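Local coordinates for protein Hcp1 family type VI secretion system effector (PDB 3V4H) that is probably an Hcp-family component of a type VI secretion system, a contractile machine that delivers effectors into other cells, at residues W54-A59 with S78-A83. Residues are numbered along the deposited sequence; the frame is centred on the assembly and turned at random. Where two conformers were deposited one is given.
Sequences WNWDVA and SDFCFA
Phe80 turns the rim of its ring to the indole of Trp54, CE1 lying 3.4 Å from Trp54 CE3; with the planes inclined by 22° but the centroids 5.6 Å apart, neither ring covers the other. With CG swung opposite the backbone N (chi1 -169°), the phenyl reaches across to the other strand, where CD1 meets Trp56 CB at 3.8 Å, bridging both tryptophans. Phe108 joins Trp54 and Phe80, extending this buried aromatic cluster. On the other face of the sheet, Asn55 OD1 lies 3.6 Å from Cys81 CB. The backbones of Asn55 and Cys81 form a hydrogen-bonded antiparallel pair, with N to O distances of 3.1 Å in both directions. Beyond Phe80 the register slips by one residue, Asp57 facing Ser78 rather than Asp79. The indole NE1 of Trp56 donates to Ser78 O (2.6 Å), which sits in the ring plane, although the N-H meets it at 139° and from above the carbonyl plane. Ser78 N bonds Asp57 O almost straight (2.7 Å). Strand 53-59 is outermost in its chain's sheet, but its far edge pairs with a strand of a neighbouring subunit, continuing the sheet across the interface, consistent with the hexameric beta-barrel ring of the Hcp fold.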
loop_
_atom_site.group_PDB
_atom_site.type_symbol
_atom_site.label_atom_id
_atom_site.label_comp_id
_atom_site.label_asym_id
_atom_site.label_seq_id
_atom_site.Cartn_x
_atom_site.Cartn_y
_atom_site.Cartn_z
ATOM N N TRP A 54 15.770 14.046 3.483
ATOM C CA TRP A 54 15.657 14.998 2.371
ATOM C C TRP A 54 15.477 14.339 1.057
ATOM O O TRP A 54 15.768 13.174 0.894
ATOM C CB TRP A 54 16.905 15.913 2.295
ATOM C CG TRP A 54 18.164 15.175 1.960
ATOM C CD1 TRP A 54 18.897 14.335 2.787
ATOM C CD2 TRP A 54 18.878 15.161 0.687
ATOM N NE1 TRP A 54 19.965 13.830 2.120
ATOM C CE2 TRP A 54 20.015 14.291 0.864
ATOM C CE3 TRP A 54 18.699 15.780 -0.521
ATOM C CZ2 TRP A 54 20.930 14.049 -0.166
ATOM C CZ3 TRP A 54 19.627 15.543 -1.555
ATOM C CH2 TRP A 54 20.706 14.721 -1.378
ATOM N N ASN A 55 15.042 15.099 0.049
ATOM C CA ASN A 55 15.019 14.561 -1.256
ATOM C C ASN A 55 14.841 15.705 -2.243
ATOM O O ASN A 55 14.535 16.800 -1.813
ATOM C CB ASN A 55 13.935 13.496 -1.410
ATOM C CG ASN A 55 12.552 14.055 -1.169
ATOM O OD1 ASN A 55 12.021 14.801 -1.992
ATOM N ND2 ASN A 55 11.975 13.708 -0.041
ATOM N N TRP A 56 15.193 15.442 -3.497
ATOM C CA TRP A 56 15.224 16.437 -4.563
ATOM C C TRP A 56 15.369 15.710 -5.857
ATOM O O TRP A 56 16.109 14.704 -5.944
ATOM C CB TRP A 56 16.454 17.342 -4.393
ATOM C CG TRP A 56 16.411 18.470 -5.355
ATOM C CD1 TRP A 56 15.320 19.255 -5.661
ATOM C CD2 TRP A 56 17.487 18.952 -6.232
ATOM N NE1 TRP A 56 15.639 20.180 -6.623
ATOM C CE2 TRP A 56 16.922 20.034 -7.016
ATOM C CE3 TRP A 56 18.808 18.607 -6.425
ATOM C CZ2 TRP A 56 17.673 20.742 -7.953
ATOM C CZ3 TRP A 56 19.556 19.310 -7.385
ATOM C CH2 TRP A 56 18.999 20.369 -8.115
ATOM N N ASP A 57 14.655 16.136 -6.877
ATOM C CA ASP A 57 14.885 15.539 -8.198
ATOM C C ASP A 57 14.721 16.448 -9.372
ATOM O O ASP A 57 14.129 17.482 -9.295
ATOM C CB ASP A 57 14.027 14.329 -8.430
ATOM C CG ASP A 57 12.606 14.642 -8.376
ATOM O OD1 ASP A 57 12.331 15.800 -8.081
ATOM O OD2 ASP A 57 11.793 13.705 -8.606
ATOM N N VAL A 58 15.256 15.953 -10.472
ATOM C CA VAL A 58 15.362 16.633 -11.705
ATOM C C VAL A 58 15.108 15.587 -12.783
ATOM O O VAL A 58 15.627 14.445 -12.724
ATOM C CB VAL A 58 16.793 17.198 -11.804
ATOM C CG1 VAL A 58 17.160 17.500 -13.227
ATOM C CG2 VAL A 58 16.946 18.417 -10.898
ATOM N N ALA A 59 14.330 15.980 -13.773
ATOM C CA ALA A 59 13.906 15.083 -14.829
ATOM C C ALA A 59 13.868 15.832 -16.154
ATOM O O ALA A 59 13.564 17.027 -16.197
ATOM C CB ALA A 59 12.533 14.517 -14.508
ATOM N N SER A 78 12.669 19.753 -9.160
ATOM C CA SER A 78 11.735 19.814 -8.025
ATOM C C SER A 78 12.156 20.791 -6.906
ATOM O O SER A 78 13.280 21.297 -6.883
ATOM C CB SER A 78 11.438 18.415 -7.482
ATOM O OG SER A 78 12.521 17.906 -6.668
ATOM N N ASP A 79 11.220 21.076 -6.004
ATOM C CA ASP A 79 11.479 21.836 -4.798
ATOM C C ASP A 79 12.431 20.986 -4.028
ATOM O O ASP A 79 12.365 19.800 -4.189
ATOM C CB ASP A 79 10.183 21.971 -3.973
ATOM C CG ASP A 79 9.252 23.049 -4.532
ATOM O OD1 ASP A 79 9.706 23.798 -5.388
ATOM O OD2 ASP A 79 8.090 23.165 -4.091
ATOM N N PHE A 80 13.345 21.569 -3.270
ATOM C CA PHE A 80 14.172 20.781 -2.303
ATOM C C PHE A 80 13.255 20.565 -1.133
ATOM O O PHE A 80 12.444 21.443 -0.832
ATOM C CB PHE A 80 15.433 21.542 -1.875
ATOM C CG PHE A 80 16.436 20.699 -1.102
ATOM C CD1 PHE A 80 17.329 19.863 -1.752
ATOM C CD2 PHE A 80 16.465 20.761 0.263
ATOM C CE1 PHE A 80 18.247 19.142 -1.034
ATOM C CE2 PHE A 80 17.384 20.027 0.980
ATOM C CZ PHE A 80 18.245 19.199 0.333
ATOM N N CYS A 81 13.353 19.360 -0.536
ATOM C CA CYS A 81 12.548 18.876 0.579
ATOM C C CYS A 81 13.484 18.462 1.707
ATOM O O CYS A 81 14.547 17.854 1.438
ATOM C CB CYS A 81 11.754 17.607 0.180
ATOM S SG CYS A 81 10.303 17.895 -0.890
ATOM N N PHE A 82 13.147 18.850 2.937
ATOM C CA PHE A 82 13.793 18.268 4.132
ATOM C C PHE A 82 12.826 18.233 5.287
ATOM O O PHE A 82 11.834 18.984 5.300
ATOM C CB PHE A 82 15.069 19.008 4.538
ATOM C CG PHE A 82 14.862 20.341 5.136
ATOM C CD1 PHE A 82 14.828 20.501 6.516
ATOM C CD2 PHE A 82 14.781 21.476 4.338
ATOM C CE1 PHE A 82 14.641 21.756 7.089
ATOM C CE2 PHE A 82 14.571 22.725 4.888
ATOM C CZ PHE A 82 14.502 22.871 6.267
ATOM N N ALA A 83 13.161 17.365 6.235
ATOM C CA ALA A 83 12.508 17.151 7.508
ATOM C C ALA A 83 13.431 17.514 8.672
ATOM O O ALA A 83 14.641 17.179 8.670
ATOM C CB ALA A 83 12.146 15.655 7.651
#